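Local coordinates for Rbstp0775 protein (Geobacillus stearothermophilus, PDB 1RZ3) that is of unknown function but probably an ATP-dependent kinase of the phosphoribulokinase/uridine kinase family, with a P-loop NTPase fold, at residues F56-R68 with L103-H115. Sequence-based numbering, arbitrary orientation.
Sequences FHMDDHIVERAKR and LTLPFYDHETDTH
D60 and Y108 mark the closest backbone approach, where the 3-10 turn after parallel strand 53-57 meets the two-stranded antiparallel hairpin 102-109/114-121: Y108 N donates to D60 O, 2.7 Å and nearly straight at 172°. Residues 61-64 then run along the Y108/H115 end of the hairpin, bringing E64 and R65 to D113 in its G1-bulged turn. H61 turns the CE1 edge of its imidazole onto the face of F107, an edge-to-face pair with centroids 4.7 Å apart, while D60 CB lies obliquely against F107 CD1 and L105 CD1 touches both H61 and F56. The Y108 ring, placed by a CG anti to the backbone N (chi1 -174°), packs against I62, Y108 CD2 to I62 CG1 3.5 Å. Y108 OH donates to D113 OD1 at 2.5 Å and accepts, at the guanidinium edge, from R68 NH2 at 3.1 Å; R68 NE also holds V63 O. R65 N gives D113 OD1 a second bond, 2.9 Å on its syn side, and the extended R65 chain lays its guanidinium over D113 CB, NH2 donating to H110 O at 3.1 Å. H115 NE2 donates in its ring plane to I62 O, 2.7 Å away. A phenylalanine in place of Y108 would probably leave D113 OD1 and R68 NH2 each short of a partner. Side chains from both strands and the turn thus bind the loop, and R65's nearby charge probably helps keep D113 ionised.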
loop_
_atom_site.group_PDB
_atom_site.type_symbol
_atom_site.label_atom_id
_atom_site.label_comp_id
_atom_site.label_asym_id
_atom_site.label_seq_id
_atom_site.Cartn_x
_atom_site.Cartn_y
_atom_site.Cartn_z
ATOM N N PHE A 56 -5.209 2.657 -5.010
ATOM C CA PHE A 56 -4.568 1.402 -5.414
ATOM C C PHE A 56 -4.450 0.543 -4.162
ATOM O O PHE A 56 -4.217 1.063 -3.069
ATOM C CB PHE A 56 -3.166 1.656 -5.982
ATOM C CG PHE A 56 -3.166 2.238 -7.365
ATOM C CD1 PHE A 56 -3.296 1.417 -8.479
ATOM C CD2 PHE A 56 -3.050 3.611 -7.553
ATOM C CE1 PHE A 56 -3.309 1.957 -9.769
ATOM C CE2 PHE A 56 -3.062 4.160 -8.835
ATOM C CZ PHE A 56 -3.192 3.333 -9.943
ATOM N N HIS A 57 -4.615 -0.768 -4.324
ATOM C CA HIS A 57 -4.529 -1.709 -3.211
ATOM C C HIS A 57 -3.442 -2.706 -3.602
ATOM O O HIS A 57 -3.625 -3.488 -4.532
ATOM C CB HIS A 57 -5.870 -2.428 -3.036
ATOM C CG HIS A 57 -7.019 -1.506 -2.762
ATOM N ND1 HIS A 57 -7.298 -1.018 -1.504
ATOM C CD2 HIS A 57 -7.952 -0.973 -3.588
ATOM C CE1 HIS A 57 -8.354 -0.225 -1.565
ATOM N NE2 HIS A 57 -8.769 -0.181 -2.818
HETATM N N MSE A 58 -2.317 -2.690 -2.892
HETATM C CA MSE A 58 -1.206 -3.566 -3.257
HETATM C C MSE A 58 -1.482 -5.062 -3.291
HETATM O O MSE A 58 -0.793 -5.790 -4.005
HETATM C CB MSE A 58 0.013 -3.284 -2.380
HETATM C CG MSE A 58 0.561 -1.865 -2.529
HETATM SE SE MSE A 58 0.783 -1.272 -4.362
HETATM C CE MSE A 58 2.165 -2.512 -4.905
ATOM N N ASP A 59 -2.471 -5.535 -2.538
ATOM C CA ASP A 59 -2.782 -6.965 -2.573
ATOM C C ASP A 59 -3.338 -7.362 -3.941
ATOM O O ASP A 59 -3.391 -8.545 -4.273
ATOM C CB ASP A 59 -3.782 -7.345 -1.481
ATOM C CG ASP A 59 -3.178 -7.283 -0.093
ATOM O OD1 ASP A 59 -2.007 -7.697 0.064
ATOM O OD2 ASP A 59 -3.872 -6.829 0.842
ATOM N N ASP A 60 -3.759 -6.372 -4.727
ATOM C CA ASP A 60 -4.276 -6.635 -6.073
ATOM C C ASP A 60 -3.116 -6.936 -7.016
ATOM O O ASP A 60 -3.303 -7.540 -8.075
ATOM C CB ASP A 60 -4.985 -5.405 -6.670
ATOM C CG ASP A 60 -6.327 -5.105 -6.029
ATOM O OD1 ASP A 60 -7.001 -6.044 -5.567
ATOM O OD2 ASP A 60 -6.717 -3.916 -6.018
ATOM N N HIS A 61 -1.912 -6.522 -6.634
ATOM C CA HIS A 61 -0.781 -6.677 -7.539
ATOM C C HIS A 61 0.324 -7.652 -7.170
ATOM O O HIS A 61 1.505 -7.384 -7.405
ATOM C CB HIS A 61 -0.198 -5.290 -7.804
ATOM C CG HIS A 61 -1.236 -4.272 -8.159
ATOM N ND1 HIS A 61 -1.993 -4.355 -9.309
ATOM C CD2 HIS A 61 -1.695 -3.192 -7.484
ATOM C CE1 HIS A 61 -2.875 -3.370 -9.325
ATOM N NE2 HIS A 61 -2.716 -2.650 -8.230
ATOM N N ILE A 62 -0.065 -8.787 -6.608
ATOM C CA ILE A 62 0.894 -9.815 -6.232
ATOM C C ILE A 62 0.997 -10.845 -7.357
ATOM O O ILE A 62 0.168 -10.865 -8.277
ATOM C CB ILE A 62 0.469 -10.523 -4.933
ATOM C CG1 ILE A 62 -0.911 -11.164 -5.109
ATOM C CG2 ILE A 62 0.455 -9.526 -3.785
ATOM C CD1 ILE A 62 -1.339 -12.017 -3.945
ATOM N N VAL A 63 2.022 -11.689 -7.281
ATOM C CA VAL A 63 2.246 -12.725 -8.278
ATOM C C VAL A 63 1.416 -13.974 -7.993
ATOM O O VAL A 63 0.813 -14.102 -6.932
ATOM C CB VAL A 63 3.735 -13.120 -8.332
ATOM C CG1 VAL A 63 4.577 -11.902 -8.685
ATOM C CG2 VAL A 63 4.171 -13.697 -6.985
ATOM N N GLU A 64 1.392 -14.892 -8.956
ATOM C CA GLU A 64 0.643 -16.143 -8.833
ATOM C C GLU A 64 1.204 -17.011 -7.702
ATOM O O GLU A 64 2.368 -16.871 -7.323
ATOM C CB GLU A 64 0.721 -16.914 -10.153
ATOM C CG GLU A 64 2.150 -17.182 -10.591
ATOM C CD GLU A 64 2.253 -17.698 -12.011
ATOM O OE1 GLU A 64 1.740 -18.803 -12.287
ATOM O OE2 GLU A 64 2.852 -16.992 -12.850
ATOM N N ARG A 65 0.374 -17.911 -7.178
ATOM C CA ARG A 65 0.782 -18.802 -6.090
ATOM C C ARG A 65 2.089 -19.528 -6.399
ATOM O O ARG A 65 2.988 -19.598 -5.561
ATOM C CB ARG A 65 -0.306 -19.845 -5.817
ATOM C CG ARG A 65 -1.617 -19.282 -5.299
ATOM C CD ARG A 65 -2.683 -20.368 -5.207
ATOM N NE ARG A 65 -3.991 -19.818 -4.863
ATOM C CZ ARG A 65 -5.126 -20.511 -4.867
ATOM N NH1 ARG A 65 -5.127 -21.796 -5.200
ATOM N NH2 ARG A 65 -6.268 -19.917 -4.540
ATOM N N ALA A 66 2.184 -20.066 -7.608
ATOM C CA ALA A 66 3.365 -20.803 -8.034
ATOM C C ALA A 66 4.667 -20.028 -7.860
ATOM O O ALA A 66 5.738 -20.629 -7.773
ATOM C CB ALA A 66 3.206 -21.233 -9.488
ATOM N N LYS A 67 4.583 -18.702 -7.800
ATOM C CA LYS A 67 5.783 -17.886 -7.650
ATOM C C LYS A 67 6.056 -17.403 -6.228
ATOM O O LYS A 67 7.134 -16.884 -5.944
ATOM C CB LYS A 67 5.727 -16.678 -8.591
ATOM C CG LYS A 67 5.767 -17.043 -10.065
ATOM C CD LYS A 67 5.903 -15.808 -10.942
ATOM C CE LYS A 67 5.984 -16.190 -12.412
ATOM N NZ LYS A 67 6.182 -15.005 -13.292
ATOM N N ARG A 68 5.091 -17.572 -5.333
ATOM C CA ARG A 68 5.273 -17.125 -3.957
ATOM C C ARG A 68 5.036 -18.229 -2.928
ATOM O O ARG A 68 5.072 -17.978 -1.725
ATOM C CB ARG A 68 4.360 -15.926 -3.678
ATOM C CG ARG A 68 2.890 -16.203 -3.911
ATOM C CD ARG A 68 2.105 -14.908 -4.061
ATOM N NE ARG A 68 0.709 -15.167 -4.393
ATOM C CZ ARG A 68 -0.215 -15.507 -3.505
ATOM N NH1 ARG A 68 0.107 -15.619 -2.226
ATOM N NH2 ARG A 68 -1.458 -15.745 -3.899
ATOM N N LEU A 103 -2.936 3.809 -16.314
ATOM C CA LEU A 103 -2.086 2.641 -16.132
ATOM C C LEU A 103 -2.896 1.377 -16.359
ATOM O O LEU A 103 -4.032 1.267 -15.896
ATOM C CB LEU A 103 -1.516 2.600 -14.711
ATOM C CG LEU A 103 -0.665 3.777 -14.240
ATOM C CD1 LEU A 103 -0.275 3.564 -12.791
ATOM C CD2 LEU A 103 0.569 3.906 -15.117
ATOM N N THR A 104 -2.306 0.431 -17.081
ATOM C CA THR A 104 -2.945 -0.852 -17.329
ATOM C C THR A 104 -2.065 -1.851 -16.587
ATOM O O THR A 104 -0.889 -2.025 -16.908
ATOM C CB THR A 104 -2.995 -1.174 -18.826
ATOM O OG1 THR A 104 -3.826 -0.208 -19.485
ATOM C CG2 THR A 104 -3.576 -2.563 -19.051
ATOM N N LEU A 105 -2.638 -2.484 -15.576
ATOM C CA LEU A 105 -1.895 -3.415 -14.744
ATOM C C LEU A 105 -2.598 -4.754 -14.594
ATOM O O LEU A 105 -3.817 -4.855 -14.766
ATOM C CB LEU A 105 -1.721 -2.819 -13.345
ATOM C CG LEU A 105 -1.199 -1.389 -13.202
ATOM C CD1 LEU A 105 -1.536 -0.857 -11.819
ATOM C CD2 LEU A 105 0.298 -1.360 -13.441
ATOM N N PRO A 106 -1.828 -5.804 -14.274
ATOM C CA PRO A 106 -2.422 -7.127 -14.091
ATOM C C PRO A 106 -3.002 -7.155 -12.681
ATOM O O PRO A 106 -2.293 -6.904 -11.705
ATOM C CB PRO A 106 -1.229 -8.067 -14.258
ATOM C CG PRO A 106 -0.094 -7.258 -13.699
ATOM C CD PRO A 106 -0.355 -5.882 -14.288
ATOM N N PHE A 107 -4.299 -7.410 -12.575
ATOM C CA PHE A 107 -4.950 -7.471 -11.276
ATOM C C PHE A 107 -5.127 -8.930 -10.878
ATOM O O PHE A 107 -5.695 -9.721 -11.630
ATOM C CB PHE A 107 -6.297 -6.747 -11.330
ATOM C CG PHE A 107 -6.180 -5.250 -11.178
ATOM C CD1 PHE A 107 -6.428 -4.643 -9.952
ATOM C CD2 PHE A 107 -5.798 -4.455 -12.253
ATOM C CE1 PHE A 107 -6.299 -3.260 -9.792
ATOM C CE2 PHE A 107 -5.665 -3.073 -12.108
ATOM C CZ PHE A 107 -5.917 -2.475 -10.870
ATOM N N TYR A 108 -4.632 -9.280 -9.697
ATOM C CA TYR A 108 -4.702 -10.652 -9.212
ATOM C C TYR A 108 -6.040 -11.068 -8.609
ATOM O O TYR A 108 -6.600 -10.374 -7.759
ATOM C CB TYR A 108 -3.604 -10.891 -8.177
ATOM C CG TYR A 108 -3.498 -12.325 -7.721
ATOM C CD1 TYR A 108 -3.103 -13.326 -8.605
ATOM C CD2 TYR A 108 -3.771 -12.679 -6.400
ATOM C CE1 TYR A 108 -2.975 -14.646 -8.187
ATOM C CE2 TYR A 108 -3.649 -14.001 -5.967
ATOM C CZ TYR A 108 -3.249 -14.976 -6.869
ATOM O OH TYR A 108 -3.105 -16.279 -6.455
ATOM N N ASP A 109 -6.536 -12.218 -9.056
ATOM C CA ASP A 109 -7.782 -12.777 -8.547
ATOM C C ASP A 109 -7.356 -13.907 -7.619
ATOM O O ASP A 109 -6.909 -14.960 -8.075
ATOM C CB ASP A 109 -8.638 -13.338 -9.685
ATOM C CG ASP A 109 -10.034 -13.724 -9.226
ATOM O OD1 ASP A 109 -10.152 -14.490 -8.245
ATOM O OD2 ASP A 109 -11.016 -13.261 -9.845
ATOM N N HIS A 110 -7.483 -13.669 -6.318
ATOM C CA HIS A 110 -7.095 -14.631 -5.290
ATOM C C HIS A 110 -7.810 -15.981 -5.384
ATOM O O HIS A 110 -7.213 -17.026 -5.117
ATOM C CB HIS A 110 -7.331 -14.015 -3.909
ATOM C CG HIS A 110 -6.620 -12.713 -3.702
ATOM N ND1 HIS A 110 -5.254 -12.627 -3.533
ATOM C CD2 HIS A 110 -7.080 -11.439 -3.673
ATOM C CE1 HIS A 110 -4.904 -11.359 -3.410
ATOM N NE2 HIS A 110 -5.994 -10.616 -3.493
ATOM N N GLU A 111 -9.083 -15.959 -5.765
ATOM C CA GLU A 111 -9.867 -17.186 -5.879
ATOM C C GLU A 111 -9.421 -18.087 -7.027
ATOM O O GLU A 111 -9.230 -19.288 -6.841
ATOM C CB GLU A 111 -11.350 -16.851 -6.054
ATOM C CG GLU A 111 -11.951 -16.064 -4.901
ATOM C CD GLU A 111 -13.418 -15.741 -5.119
ATOM O OE1 GLU A 111 -13.736 -15.058 -6.117
ATOM O OE2 GLU A 111 -14.256 -16.171 -4.292
ATOM N N THR A 112 -9.252 -17.508 -8.210
ATOM C CA THR A 112 -8.851 -18.273 -9.388
ATOM C C THR A 112 -7.344 -18.319 -9.620
ATOM O O THR A 112 -6.880 -18.976 -10.549
ATOM C CB THR A 112 -9.503 -17.701 -10.659
ATOM O OG1 THR A 112 -9.038 -16.361 -10.871
ATOM C CG2 THR A 112 -11.020 -17.690 -10.523
ATOM N N ASP A 113 -6.585 -17.625 -8.779
ATOM C CA ASP A 113 -5.132 -17.579 -8.913
ATOM C C ASP A 113 -4.730 -17.223 -10.345
ATOM O O ASP A 113 -3.859 -17.853 -10.939
ATOM C CB ASP A 113 -4.514 -18.922 -8.496
ATOM C CG ASP A 113 -2.996 -18.935 -8.619
ATOM O OD1 ASP A 113 -2.345 -17.956 -8.190
ATOM O OD2 ASP A 113 -2.451 -19.932 -9.140
ATOM N N THR A 114 -5.382 -16.201 -10.892
ATOM C CA THR A 114 -5.097 -15.735 -12.243
ATOM C C THR A 114 -5.068 -14.210 -12.254
ATOM O O THR A 114 -5.561 -13.570 -11.327
ATOM C CB THR A 114 -6.183 -16.192 -13.239
ATOM O OG1 THR A 114 -7.448 -15.640 -12.854
ATOM C CG2 THR A 114 -6.284 -17.712 -13.257
ATOM N N HIS A 115 -4.485 -13.636 -13.300
ATOM C CA HIS A 115 -4.431 -12.185 -13.437
ATOM C C HIS A 115 -5.214 -11.744 -14.665
ATOM O O HIS A 115 -5.356 -12.495 -15.627
ATOM C CB HIS A 115 -2.993 -11.689 -13.603
ATOM C CG HIS A 115 -2.123 -11.926 -12.410
ATOM N ND1 HIS A 115 -1.577 -13.158 -12.118
ATOM C CD2 HIS A 115 -1.671 -11.078 -11.456
ATOM C CE1 HIS A 115 -0.822 -13.056 -11.039
ATOM N NE2 HIS A 115 -0.861 -11.805 -10.618
HETATM O O HOH W 1 -7.538 -7.715 -7.950
HETATM O O HOH W 2 -7.050 -7.396 -3.317
HETATM O O HOH W 3 -4.524 -17.549 -3.683
HETATM O O HOH W 4 0.058 -20.382 -9.559
#